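Local coordinates for protein ribosome-binding factor A (Thermus thermophilus, PDB 2DYJ) that assists late maturation of the 30S ribosomal subunit, binding free 30S particles and being required for efficient processing of 16S rRNA, at residues 13-18 with 74-79; 34-39 with 43-48; 53-58 with 89-94. All blocks are in the same frame, centred on the assembly; numbering follows the deposited sequence.

Interaction 1 (13-18 with 74-79)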
ATOM      1  N   LYS A  13      -5.680   1.802  -4.117  1.00 19.22           N
ATOM      2  CA  LYS A  13      -4.472   1.531  -4.893  1.00 18.04           C
ATOM      3  C   LYS A  13      -3.885   2.809  -5.482  1.00 24.78           C
ATOM      4  O   LYS A  13      -2.676   3.067  -5.380  1.00 24.14           O
ATOM      5  CB  LYS A  13      -4.775   0.557  -6.026  1.00 15.41           C
ATOM      6  CG  LYS A  13      -3.591   0.292  -6.952  1.00 20.58           C
ATOM      7  CD  LYS A  13      -3.941  -0.780  -7.969  1.00 28.58           C
ATOM      8  CE  LYS A  13      -3.482  -0.403  -9.369  1.00 38.41           C
ATOM      9  NZ  LYS A  13      -2.004  -0.328  -9.475  1.00 41.73           N
ATOM     10  N   ARG A  14      -4.736   3.610  -6.115  1.00 22.82           N
ATOM     11  CA  ARG A  14      -4.247   4.842  -6.707  1.00 25.55           C
ATOM     12  C   ARG A  14      -3.783   5.782  -5.596  1.00 18.78           C
ATOM     13  O   ARG A  14      -2.759   6.448  -5.726  1.00 23.84           O
ATOM     14  CB  ARG A  14      -5.337   5.495  -7.568  1.00 27.60           C
ATOM     15  CG  ARG A  14      -4.893   6.803  -8.203  1.00 41.73           C
ATOM     16  CD  ARG A  14      -5.908   7.336  -9.213  1.00 47.94           C
ATOM     17  NE  ARG A  14      -5.262   7.700 -10.475  1.00 52.77           N
ATOM     18  CZ  ARG A  14      -4.944   6.835 -11.436  1.00 53.69           C
ATOM     19  NH1 ARG A  14      -5.219   5.544 -11.292  1.00 56.47           N
ATOM     20  NH2 ARG A  14      -4.335   7.254 -12.535  1.00 58.58           N
ATOM     21  N   ALA A  15      -4.504   5.803  -4.479  1.00 20.13           N
ATOM     22  CA  ALA A  15      -4.135   6.677  -3.363  1.00 17.53           C
ATOM     23  C   ALA A  15      -2.799   6.299  -2.723  1.00 20.57           C
ATOM     24  O   ALA A  15      -1.949   7.153  -2.451  1.00 17.94           O
ATOM     25  CB  ALA A  15      -5.247   6.669  -2.296  1.00 20.42           C
ATOM     26  N   LEU A  16      -2.618   5.011  -2.482  1.00 18.82           N
ATOM     27  CA  LEU A  16      -1.398   4.525  -1.853  1.00 23.84           C
ATOM     28  C   LEU A  16      -0.198   4.651  -2.794  1.00 21.37           C
ATOM     29  O   LEU A  16       0.911   4.962  -2.365  1.00 23.66           O
ATOM     30  CB  LEU A  16      -1.608   3.070  -1.409  1.00 24.34           C
ATOM     31  CG  LEU A  16      -0.735   2.538  -0.271  1.00 27.74           C
ATOM     32  CD1 LEU A  16      -0.708   3.523   0.884  1.00 20.24           C
ATOM     33  CD2 LEU A  16      -1.281   1.192   0.185  1.00 26.43           C
ATOM     34  N   ALA A  17      -0.411   4.414  -4.082  1.00 17.81           N
ATOM     35  CA  ALA A  17       0.686   4.542  -5.035  1.00 22.83           C
ATOM     36  C   ALA A  17       1.207   5.977  -4.971  1.00 22.14           C
ATOM     37  O   ALA A  17       2.410   6.212  -5.054  1.00 20.01           O
ATOM     38  CB  ALA A  17       0.204   4.200  -6.457  1.00 21.01           C
ATOM     39  N   GLU A  18       0.302   6.940  -4.818  1.00 22.27           N
ATOM     40  CA  GLU A  18       0.708   8.338  -4.737  1.00 21.00           C
ATOM     41  C   GLU A  18       1.376   8.686  -3.415  1.00 20.04           C
ATOM     42  O   GLU A  18       2.345   9.450  -3.383  1.00 15.62           O
ATOM     43  CB  GLU A  18      -0.498   9.254  -4.959  1.00 23.47           C
ATOM     44  CG  GLU A  18      -0.978   9.253  -6.402  1.00 29.00           C
ATOM     45  CD  GLU A  18      -2.212  10.110  -6.625  1.00 32.94           C
ATOM     46  OE1 GLU A  18      -2.717  10.136  -7.767  1.00 34.88           O
ATOM     47  OE2 GLU A  18      -2.679  10.748  -5.663  1.00 33.03           O
ATOM     48  N   ALA A  74      -6.093   8.140   5.418  1.00 18.38           N
ATOM     49  CA  ALA A  74      -7.238   8.613   6.179  1.00 17.22           C
ATOM     50  C   ALA A  74      -7.628  10.028   5.774  1.00 22.27           C
ATOM     51  O   ALA A  74      -8.775  10.445   5.971  1.00 19.36           O
ATOM     52  CB  ALA A  74      -6.955   8.564   7.682  1.00 17.99           C
ATOM     53  N   ARG A  75      -6.671  10.759   5.223  1.00 20.62           N
ATOM     54  CA  ARG A  75      -6.920  12.135   4.799  1.00 28.91           C
ATOM     55  C   ARG A  75      -7.586  12.243   3.432  1.00 29.22           C
ATOM     56  O   ARG A  75      -8.060  13.315   3.061  1.00 30.69           O
ATOM     57  CB  ARG A  75      -5.605  12.926   4.798  1.00 28.65           C
ATOM     58  CG  ARG A  75      -5.094  13.250   6.198  1.00 28.26           C
ATOM     59  CD  ARG A  75      -3.898  14.188   6.166  1.00 26.23           C
ATOM     60  NE  ARG A  75      -2.664  13.520   5.778  1.00 30.13           N
ATOM     61  CZ  ARG A  75      -1.766  13.013   6.621  1.00 26.08           C
ATOM     62  NH1 ARG A  75      -1.941  13.090   7.938  1.00 24.90           N
ATOM     63  NH2 ARG A  75      -0.685  12.418   6.136  1.00 22.23           N
ATOM     64  N   ARG A  76      -7.648  11.141   2.689  1.00 23.53           N
ATOM     65  CA  ARG A  76      -8.246  11.198   1.366  1.00 25.81           C
ATOM     66  C   ARG A  76      -9.276  10.148   1.003  1.00 26.51           C
ATOM     67  O   ARG A  76      -9.883  10.225  -0.071  1.00 23.14           O
ATOM     68  CB  ARG A  76      -7.156  11.222   0.293  1.00 29.39           C
ATOM     69  CG  ARG A  76      -6.093  10.156   0.409  1.00 31.14           C
ATOM     70  CD  ARG A  76      -4.988  10.399  -0.619  1.00 28.94           C
ATOM     71  NE  ARG A  76      -5.433  10.189  -2.000  1.00 30.83           N
ATOM     72  CZ  ARG A  76      -4.626  10.266  -3.057  1.00 30.09           C
ATOM     73  NH1 ARG A  76      -3.341  10.556  -2.895  1.00 22.13           N
ATOM     74  NH2 ARG A  76      -5.088  10.020  -4.274  1.00 24.51           N
ATOM     75  N   VAL A  77      -9.475   9.169   1.881  1.00 23.70           N
ATOM     76  CA  VAL A  77     -10.459   8.126   1.632  1.00 26.75           C
ATOM     77  C   VAL A  77     -11.479   8.178   2.752  1.00 29.62           C
ATOM     78  O   VAL A  77     -11.125   8.322   3.923  1.00 32.93           O
ATOM     79  CB  VAL A  77      -9.820   6.717   1.593  1.00 32.27           C
ATOM     80  CG1 VAL A  77     -10.898   5.664   1.316  1.00 34.53           C
ATOM     81  CG2 VAL A  77      -8.748   6.663   0.523  1.00 30.32           C
ATOM     82  N   ARG A  78     -12.751   8.066   2.394  1.00 31.24           N
ATOM     83  CA  ARG A  78     -13.806   8.125   3.391  1.00 29.82           C
ATOM     84  C   ARG A  78     -14.130   6.739   3.932  1.00 28.64           C
ATOM     85  O   ARG A  78     -14.787   5.938   3.268  1.00 30.37           O
ATOM     86  CB  ARG A  78     -15.059   8.763   2.784  1.00 35.17           C
ATOM     87  CG  ARG A  78     -16.021   9.327   3.818  1.00 41.52           C
ATOM     88  CD  ARG A  78     -15.292  10.277   4.769  1.00 56.35           C
ATOM     89  NE  ARG A  78     -16.158  10.789   5.831  1.00 63.14           N
ATOM     90  CZ  ARG A  78     -17.143  11.660   5.637  1.00 67.11           C
ATOM     91  NH1 ARG A  78     -17.390  12.124   4.417  1.00 67.21           N
ATOM     92  NH2 ARG A  78     -17.886  12.060   6.662  1.00 69.12           N
ATOM     93  N   MET A  79     -13.639   6.462   5.134  1.00 27.11           N
ATOM     94  CA  MET A  79     -13.855   5.193   5.825  1.00 23.91           C
ATOM     95  C   MET A  79     -13.756   5.528   7.309  1.00 23.62           C
ATOM     96  O   MET A  79     -12.848   6.244   7.720  1.00 24.80           O
ATOM     97  CB  MET A  79     -12.760   4.168   5.480  1.00 26.46           C
ATOM     98  CG  MET A  79     -12.897   3.450   4.147  1.00 32.61           C
ATOM     99  SD  MET A  79     -11.641   2.137   3.957  1.00 28.13           S
ATOM    100  CE  MET A  79     -12.332   0.882   5.069  1.00 30.04           C
TER
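Ala15, on helix 5-21, lies opposite Arg76, in the loop that leaves helix 66-74, and their CA atoms at 7.7 Å are the nearest pair of the two backbones. The gap is bridged mainly by the long side chain of Arg76. Its CG sits between the backbone N and the carbonyl carbon (chi1 50°), and the chain, bent at chi3, brings the guanidinium flat against the helix. One face of that group lies over Ala15, whose CB is 3.5 Å from Arg76 NE and whose CA sits over the centre of the plane. At the edge, NH1 and NH2 of Arg76 both close on a single oxygen, Glu18 OE2, each at 2.9 Å, in an end-on salt bridge. The oxygen lies near the guanidinium plane, but the two nitrogens reach it from the same face of the carboxylate, whose plane is turned 49° from that of the guanidinium. Deeper in, Ala15 CB touches Val77 CG2 loosely at 4.5 Å, and Val77 also packs on Leu12 of helix 5-21. The contact joins helix 5-21 of this KH-type domain to the connection between helix 66-74 and strand 84-89. The small methyl of Ala15 thus lets the guanidinium lie close, while Glu18 at its edge, and Glu19 through a second salt bridge to NH1, pair with its charge; the polar pairing lies at the exposed border and the apolar contact is buried.

Interaction 2 (34-39 with 43-48)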
ATOM      1  N   GLU A  34       1.475  -2.864  -7.726  1.00 20.60           N
ATOM      2  CA  GLU A  34       0.838  -3.657  -8.772  1.00 24.47           C
ATOM      3  C   GLU A  34      -0.627  -3.943  -8.482  1.00 23.02           C
ATOM      4  O   GLU A  34      -1.440  -4.061  -9.403  1.00 24.08           O
ATOM      5  CB  GLU A  34       1.566  -4.990  -8.969  1.00 26.54           C
ATOM      6  CG  GLU A  34       0.861  -5.894  -9.988  1.00 42.91           C
ATOM      7  CD  GLU A  34       0.957  -7.364  -9.641  1.00 46.16           C
ATOM      8  OE1 GLU A  34       0.198  -8.164 -10.230  1.00 47.56           O
ATOM      9  OE2 GLU A  34       1.790  -7.719  -8.782  1.00 52.62           O
ATOM     10  N   ALA A  35      -0.976  -4.061  -7.210  1.00 19.26           N
ATOM     11  CA  ALA A  35      -2.364  -4.358  -6.878  1.00 17.12           C
ATOM     12  C   ALA A  35      -2.564  -4.310  -5.375  1.00 16.92           C
ATOM     13  O   ALA A  35      -1.600  -4.256  -4.626  1.00 15.48           O
ATOM     14  CB  ALA A  35      -2.715  -5.746  -7.405  1.00 22.43           C
ATOM     15  N   VAL A  36      -3.822  -4.290  -4.951  1.00 16.50           N
ATOM     16  CA  VAL A  36      -4.163  -4.320  -3.531  1.00 13.95           C
ATOM     17  C   VAL A  36      -5.384  -5.206  -3.421  1.00 20.23           C
ATOM     18  O   VAL A  36      -6.147  -5.350  -4.382  1.00 22.72           O
ATOM     19  CB  VAL A  36      -4.491  -2.914  -2.949  1.00 11.13           C
ATOM     20  CG1 VAL A  36      -3.325  -1.966  -3.222  1.00 15.17           C
ATOM     21  CG2 VAL A  36      -5.795  -2.363  -3.545  1.00 22.34           C
ATOM     22  N   ARG A  37      -5.560  -5.818  -2.260  1.00 18.01           N
ATOM     23  CA  ARG A  37      -6.712  -6.673  -2.023  1.00 14.58           C
ATOM     24  C   ARG A  37      -7.121  -6.439  -0.577  1.00 15.16           C
ATOM     25  O   ARG A  37      -6.304  -6.569   0.331  1.00 12.23           O
ATOM     26  CB  ARG A  37      -6.329  -8.134  -2.245  1.00 17.77           C
ATOM     27  CG  ARG A  37      -7.463  -9.117  -2.001  1.00 31.34           C
ATOM     28  CD  ARG A  37      -6.917 -10.539  -1.949  1.00 40.41           C
ATOM     29  NE  ARG A  37      -5.907 -10.672  -0.898  1.00 48.61           N
ATOM     30  CZ  ARG A  37      -5.178 -11.763  -0.690  1.00 54.18           C
ATOM     31  NH1 ARG A  37      -5.342 -12.833  -1.462  1.00 53.29           N
ATOM     32  NH2 ARG A  37      -4.281 -11.782   0.293  1.00 56.93           N
ATOM     33  N   LEU A  38      -8.378  -6.063  -0.371  1.00 15.33           N
ATOM     34  CA  LEU A  38      -8.884  -5.795   0.975  1.00 16.41           C
ATOM     35  C   LEU A  38      -9.471  -7.067   1.571  1.00 18.91           C
ATOM     36  O   LEU A  38     -10.071  -7.868   0.849  1.00 14.74           O
ATOM     37  CB  LEU A  38      -9.959  -4.703   0.896  1.00 27.88           C
ATOM     38  CG  LEU A  38     -10.324  -3.881   2.132  1.00 28.57           C
ATOM     39  CD1 LEU A  38      -9.100  -3.193   2.696  1.00 27.30           C
ATOM     40  CD2 LEU A  38     -11.383  -2.847   1.742  1.00 33.27           C
ATOM     41  N   SER A  39      -9.283  -7.271   2.876  1.00 15.95           N
ATOM     42  CA  SER A  39      -9.843  -8.444   3.540  1.00 19.51           C
ATOM     43  C   SER A  39     -11.371  -8.333   3.532  1.00 20.59           C
ATOM     44  O   SER A  39     -11.930  -7.238   3.397  1.00 19.71           O
ATOM     45  CB  SER A  39      -9.315  -8.563   4.990  1.00 15.01           C
ATOM     46  OG  SER A  39      -9.593  -7.405   5.767  1.00 17.32           O
ATOM     47  N   SER A  43     -10.631  -5.001   7.283  1.00 13.35           N
ATOM     48  CA  SER A  43      -9.636  -4.773   8.336  1.00 15.24           C
ATOM     49  C   SER A  43      -8.209  -4.600   7.863  1.00 12.83           C
ATOM     50  O   SER A  43      -7.446  -3.853   8.462  1.00 11.86           O
ATOM     51  CB  SER A  43      -9.644  -5.922   9.340  1.00 14.25           C
ATOM     52  OG  SER A  43     -10.877  -5.940  10.028  1.00 19.67           O
ATOM     53  N   VAL A  44      -7.844  -5.316   6.807  1.00 10.74           N
ATOM     54  CA  VAL A  44      -6.480  -5.256   6.292  1.00  8.88           C
ATOM     55  C   VAL A  44      -6.441  -5.157   4.777  1.00 10.80           C
ATOM     56  O   VAL A  44      -7.204  -5.819   4.081  1.00 13.49           O
ATOM     57  CB  VAL A  44      -5.688  -6.526   6.697  1.00 14.45           C
ATOM     58  CG1 VAL A  44      -4.274  -6.504   6.083  1.00 12.93           C
ATOM     59  CG2 VAL A  44      -5.628  -6.638   8.209  1.00 12.08           C
ATOM     60  N   LEU A  45      -5.519  -4.341   4.281  1.00 13.10           N
ATOM     61  CA  LEU A  45      -5.327  -4.181   2.843  1.00  7.71           C
ATOM     62  C   LEU A  45      -3.960  -4.774   2.533  1.00  8.69           C
ATOM     63  O   LEU A  45      -2.937  -4.363   3.107  1.00  9.89           O
ATOM     64  CB  LEU A  45      -5.340  -2.691   2.447  1.00  9.52           C
ATOM     65  CG  LEU A  45      -5.217  -2.416   0.944  1.00 11.72           C
ATOM     66  CD1 LEU A  45      -6.549  -2.746   0.284  1.00 12.69           C
ATOM     67  CD2 LEU A  45      -4.851  -0.972   0.677  1.00 13.66           C
ATOM     68  N   SER A  46      -3.948  -5.782   1.664  1.00 10.58           N
ATOM     69  CA  SER A  46      -2.691  -6.400   1.231  1.00  9.33           C
ATOM     70  C   SER A  46      -2.288  -5.572   0.030  1.00 13.81           C
ATOM     71  O   SER A  46      -3.091  -5.371  -0.884  1.00 12.33           O
ATOM     72  CB  SER A  46      -2.915  -7.856   0.818  1.00 11.33           C
ATOM     73  OG  SER A  46      -3.257  -8.634   1.948  1.00 14.45           O
ATOM     74  N   VAL A  47      -1.044  -5.106   0.032  1.00  9.92           N
ATOM     75  CA  VAL A  47      -0.515  -4.232  -1.016  1.00 11.39           C
ATOM     76  C   VAL A  47       0.638  -4.944  -1.694  1.00  8.21           C
ATOM     77  O   VAL A  47       1.639  -5.238  -1.059  1.00 11.94           O
ATOM     78  CB  VAL A  47       0.001  -2.919  -0.384  1.00 12.01           C
ATOM     79  CG1 VAL A  47       0.455  -1.949  -1.477  1.00 12.96           C
ATOM     80  CG2 VAL A  47      -1.102  -2.278   0.496  1.00 12.29           C
ATOM     81  N   TYR A  48       0.480  -5.237  -2.980  1.00 16.57           N
ATOM     82  CA  TYR A  48       1.497  -5.973  -3.740  1.00 15.16           C
ATOM     83  C   TYR A  48       2.361  -5.002  -4.538  1.00 14.35           C
ATOM     84  O   TYR A  48       1.865  -4.253  -5.372  1.00 14.92           O
ATOM     85  CB  TYR A  48       0.788  -6.973  -4.651  1.00 13.14           C
ATOM     86  CG  TYR A  48      -0.105  -7.927  -3.880  1.00 14.08           C
ATOM     87  CD1 TYR A  48       0.403  -9.093  -3.302  1.00 11.25           C
ATOM     88  CD2 TYR A  48      -1.445  -7.617  -3.653  1.00 12.47           C
ATOM     89  CE1 TYR A  48      -0.410  -9.916  -2.508  1.00 15.83           C
ATOM     90  CE2 TYR A  48      -2.259  -8.433  -2.869  1.00 12.99           C
ATOM     91  CZ  TYR A  48      -1.740  -9.574  -2.300  1.00 16.83           C
ATOM     92  OH  TYR A  48      -2.564 -10.358  -1.527  1.00 16.37           O
TER
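Val36 faces Val47, and Leu38 faces Leu45, as non-hydrogen-bonded pairs of an antiparallel hairpin, and their side chains interlock on one side of the sheet. The CD1 methyl of Leu45 is the main bump: it fits between Leu38 CD1, 3.5 Å away, and Val36 CB, 3.8 Å away. The two leucines meet at about a right angle, whereas Val36 and Val47 lie side by side, their CG1 methyls 4.2 Å apart. Helix 5-21 closes over this surface, with Leu8 on Leu38, Leu12 on Leu45 and Leu16 on Val47.

The other face carries Ala35, Arg37, Ser46 and Tyr48. With chi1 at -57°, the Tyr48 ring leans across to the neighbouring strand, its CD2 edge by the small Ala35 and CE2 4.1 Å from Arg37 CB. Arg37 bends at chi3 and brings a guanidinium face over the phenol oxygen; NH2 is 2.9 Å from Tyr48 OH, but the angle is poor for a hydrogen bond, and the two planes stand 81° apart. Ser46 OG is bonded instead to Glu86 of the adjoining strand.

At one end Glu34 and Ala35 both face Tyr48, a classic beta bulge: Glu34 N donates to Tyr48 O at 2.8 Å, and Ala35 N only weakly. Toward the turn, Ser39 OG accepts from Val44 N at 2.9 Å, extending the pairing through a side chain. The hairpin is therefore two-sided, its aliphatic face suited to burial beneath the helix and its mixed face combining an aromatic ring with polar groups.

Interaction 3 (53-58 with 89-94); sequences REEEGA and PWRASP
Glu55 reaches from the first turn of helix 55-64 to Pro89 and Arg91, just where strand 84-89 ends and the chain turns into the 3-10 segment 90-92. The close part is small and centres on one carboxylate. The CG of Glu55 stands opposite its backbone N (chi1 163°), and the extended chain carries the acid across a separation of 7.2 Å between the CA atoms of Glu55 and Pro89. Arg91 NH1 then donates to Glu55 OE2 at 2.8 Å in a nearly straight salt bridge, 166° at the hydrogen, using the syn lone pair. OE2 lies at the guanidinium edge, near its plane, although the carboxylate itself is turned 37° from it. The other oxygen, OE1, presses on the proline ring, 3.1 Å from Pro89 CB.

Arg91 runs extended from CG to NE, and Pro89 CG lies against one face of its guanidinium, 3.7 Å above the centre. With an alanine at Glu55, Arg91 would probably lose its charged mate here and its guanidinium would be freer to swing.

Away from the carboxylate the contact thins quickly toward exposed Trp90, and Arg91 itself, though in the salt bridge, is an exposed residue. Only 120 Å² is buried in all. Glu54, the helix N-cap, takes no part; its side chain accepts a weak capping bond from Gly57 N. Beyond the contact, Ala58 packs on Leu31 and Ala51, while the chain past Arg91 crosses the hairpin, with Ala92, Ser93 and Pro94 lying on Tyr48 of strand 44-50.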
ATOM      1  N   ARG A  53      15.097  -2.625  -6.782  1.00 24.73           N
ATOM      2  CA  ARG A  53      16.197  -3.417  -6.244  1.00 35.19           C
ATOM      3  C   ARG A  53      15.868  -3.818  -4.804  1.00 34.67           C
ATOM      4  O   ARG A  53      14.950  -3.267  -4.202  1.00 41.89           O
ATOM      5  CB  ARG A  53      17.489  -2.592  -6.252  1.00 39.73           C
ATOM      6  CG  ARG A  53      17.956  -2.171  -7.637  1.00 44.95           C
ATOM      7  CD  ARG A  53      18.583  -3.324  -8.395  1.00 46.92           C
ATOM      8  NE  ARG A  53      18.858  -2.968  -9.785  1.00 55.31           N
ATOM      9  CZ  ARG A  53      19.621  -1.948 -10.164  1.00 54.81           C
ATOM     10  NH1 ARG A  53      20.201  -1.167  -9.259  1.00 55.49           N
ATOM     11  NH2 ARG A  53      19.805  -1.708 -11.455  1.00 54.46           N
ATOM     12  N   GLU A  54      16.621  -4.771  -4.262  1.00 34.53           N
ATOM     13  CA  GLU A  54      16.425  -5.244  -2.890  1.00 32.92           C
ATOM     14  C   GLU A  54      14.958  -5.191  -2.471  1.00 31.48           C
ATOM     15  O   GLU A  54      14.528  -4.282  -1.748  1.00 30.15           O
ATOM     16  CB  GLU A  54      17.269  -4.411  -1.918  1.00 40.76           C
ATOM     17  CG  GLU A  54      17.074  -4.772  -0.440  1.00 47.52           C
ATOM     18  CD  GLU A  54      17.574  -6.169  -0.085  1.00 52.25           C
ATOM     19  OE1 GLU A  54      18.799  -6.412  -0.191  1.00 60.06           O
ATOM     20  OE2 GLU A  54      16.748  -7.022   0.304  1.00 46.01           O
ATOM     21  N   GLU A  55      14.195  -6.166  -2.944  1.00 26.53           N
ATOM     22  CA  GLU A  55      12.772  -6.260  -2.640  1.00 26.49           C
ATOM     23  C   GLU A  55      12.510  -6.308  -1.133  1.00 24.11           C
ATOM     24  O   GLU A  55      11.586  -5.655  -0.639  1.00 21.75           O
ATOM     25  CB  GLU A  55      12.210  -7.495  -3.333  1.00 26.58           C
ATOM     26  CG  GLU A  55      10.881  -7.968  -2.821  1.00 28.59           C
ATOM     27  CD  GLU A  55      10.415  -9.191  -3.581  1.00 29.09           C
ATOM     28  OE1 GLU A  55       9.704  -9.023  -4.598  1.00 35.58           O
ATOM     29  OE2 GLU A  55      10.775 -10.313  -3.172  1.00 28.20           O
ATOM     30  N   GLU A  56      13.328  -7.068  -0.406  1.00 20.28           N
ATOM     31  CA  GLU A  56      13.192  -7.173   1.041  1.00 21.77           C
ATOM     32  C   GLU A  56      13.298  -5.795   1.699  1.00 17.14           C
ATOM     33  O   GLU A  56      12.507  -5.478   2.596  1.00 16.87           O
ATOM     34  CB  GLU A  56      14.282  -8.080   1.631  1.00 30.47           C
ATOM     35  CG  GLU A  56      14.101  -9.580   1.400  1.00 45.52           C
ATOM     36  CD  GLU A  56      15.274 -10.397   1.954  1.00 56.07           C
ATOM     37  OE1 GLU A  56      15.532 -10.325   3.179  1.00 57.26           O
ATOM     38  OE2 GLU A  56      15.943 -11.107   1.164  1.00 60.93           O
ATOM     39  N   GLY A  57      14.285  -5.003   1.268  1.00 17.92           N
ATOM     40  CA  GLY A  57      14.488  -3.666   1.825  1.00 18.29           C
ATOM     41  C   GLY A  57      13.316  -2.725   1.553  1.00 17.30           C
ATOM     42  O   GLY A  57      12.957  -1.880   2.383  1.00 17.13           O
ATOM     43  N   ALA A  58      12.706  -2.868   0.379  1.00 15.45           N
ATOM     44  CA  ALA A  58      11.559  -2.041   0.028  1.00 14.45           C
ATOM     45  C   ALA A  58      10.390  -2.413   0.938  1.00 15.29           C
ATOM     46  O   ALA A  58       9.686  -1.542   1.459  1.00 13.22           O
ATOM     47  CB  ALA A  58      11.171  -2.265  -1.433  1.00 14.27           C
ATOM     48  N   PRO A  89       5.390  -8.937  -1.961  1.00 17.36           N
ATOM     49  CA  PRO A  89       6.036  -8.843  -3.274  1.00 17.82           C
ATOM     50  C   PRO A  89       4.962  -9.035  -4.357  1.00 16.44           C
ATOM     51  O   PRO A  89       3.957  -9.724  -4.114  1.00 16.16           O
ATOM     52  CB  PRO A  89       7.044  -9.985  -3.241  1.00 20.12           C
ATOM     53  CG  PRO A  89       6.361 -11.002  -2.364  1.00 23.66           C
ATOM     54  CD  PRO A  89       5.836 -10.138  -1.235  1.00 18.38           C
ATOM     55  N   TRP A  90       5.170  -8.437  -5.533  1.00 18.88           N
ATOM     56  CA  TRP A  90       4.192  -8.532  -6.617  1.00 20.10           C
ATOM     57  C   TRP A  90       3.881  -9.951  -7.050  1.00 22.08           C
ATOM     58  O   TRP A  90       2.790 -10.223  -7.543  1.00 23.18           O
ATOM     59  CB  TRP A  90       4.637  -7.743  -7.859  1.00 28.11           C
ATOM     60  CG  TRP A  90       5.729  -8.409  -8.672  1.00 37.86           C
ATOM     61  CD1 TRP A  90       7.076  -8.334  -8.452  1.00 41.92           C
ATOM     62  CD2 TRP A  90       5.558  -9.257  -9.827  1.00 40.27           C
ATOM     63  NE1 TRP A  90       7.753  -9.077  -9.394  1.00 45.61           N
ATOM     64  CE2 TRP A  90       6.849  -9.653 -10.248  1.00 44.41           C
ATOM     65  CE3 TRP A  90       4.440  -9.714 -10.546  1.00 43.51           C
ATOM     66  CZ2 TRP A  90       7.057 -10.491 -11.360  1.00 44.43           C
ATOM     67  CZ3 TRP A  90       4.647 -10.550 -11.657  1.00 36.47           C
ATOM     68  CH2 TRP A  90       5.947 -10.925 -12.047  1.00 41.37           C
ATOM     69  N   ARG A  91       4.825 -10.861  -6.879  1.00 20.93           N
ATOM     70  CA  ARG A  91       4.573 -12.234  -7.291  1.00 24.68           C
ATOM     71  C   ARG A  91       3.449 -12.870  -6.475  1.00 25.60           C
ATOM     72  O   ARG A  91       2.788 -13.806  -6.923  1.00 27.70           O
ATOM     73  CB  ARG A  91       5.848 -13.060  -7.173  1.00 23.33           C
ATOM     74  CG  ARG A  91       6.404 -13.169  -5.775  1.00 27.41           C
ATOM     75  CD  ARG A  91       7.562 -14.181  -5.719  1.00 21.50           C
ATOM     76  NE  ARG A  91       8.039 -14.340  -4.352  1.00 21.66           N
ATOM     77  CZ  ARG A  91       8.863 -13.494  -3.743  1.00 18.61           C
ATOM     78  NH1 ARG A  91       9.319 -12.432  -4.388  1.00 21.59           N
ATOM     79  NH2 ARG A  91       9.201 -13.696  -2.480  1.00 18.64           N
ATOM     80  N   ALA A  92       3.201 -12.332  -5.289  1.00 21.79           N
ATOM     81  CA  ALA A  92       2.167 -12.866  -4.429  1.00 18.65           C
ATOM     82  C   ALA A  92       0.729 -12.391  -4.699  1.00 20.57           C
ATOM     83  O   ALA A  92      -0.201 -12.892  -4.076  1.00 21.50           O
ATOM     84  CB  ALA A  92       2.541 -12.598  -2.965  1.00 28.55           C
ATOM     85  N   SER A  93       0.518 -11.457  -5.621  1.00 23.95           N
ATOM     86  CA  SER A  93      -0.852 -10.987  -5.852  1.00 31.92           C
ATOM     87  C   SER A  93      -1.800 -12.075  -6.383  1.00 38.83           C
ATOM     88  O   SER A  93      -1.449 -12.852  -7.281  1.00 33.13           O
ATOM     89  CB  SER A  93      -0.872  -9.762  -6.783  1.00 30.66           C
ATOM     90  OG  SER A  93      -0.322 -10.046  -8.055  1.00 43.08           O
ATOM     91  N   PRO A  94      -3.027 -12.132  -5.824  1.00 41.09           N
ATOM     92  CA  PRO A  94      -4.070 -13.101  -6.188  1.00 39.92           C
ATOM     93  C   PRO A  94      -4.512 -13.057  -7.654  1.00 40.10           C
ATOM     94  O   PRO A  94      -4.450 -14.123  -8.312  1.00 42.44           O
ATOM     95  CB  PRO A  94      -5.201 -12.760  -5.216  1.00 35.31           C
ATOM     96  CG  PRO A  94      -5.036 -11.284  -5.014  1.00 34.38           C
ATOM     97  CD  PRO A  94      -3.545 -11.152  -4.848  1.00 37.79           C
TER

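In the fold
Interaction 2 pairs two of the three strands, with regular backbone bonds and an aliphatic face, whereas interactions 1 and 3 tie loops to helices with small areas and a salt bridge each. Interactions 1 and 2 are both partly buried, and interaction 3 is a surface contact. Interaction 1 touches interaction 2 through helix 5-21: Leu16 packs on Val47, and Lys13 on Val36. Interaction 3 lies on the opposite side of the chain's centre from interaction 1, with nearest atoms about 10 Å apart. Its tail lies on Tyr48, and Ser93 probably hydrogen-bonds to Glu34 at the bulge. Helix 5-21 thus packs on the Val36/Leu38 face of the hairpin and the C-terminal tail on the Tyr48 face.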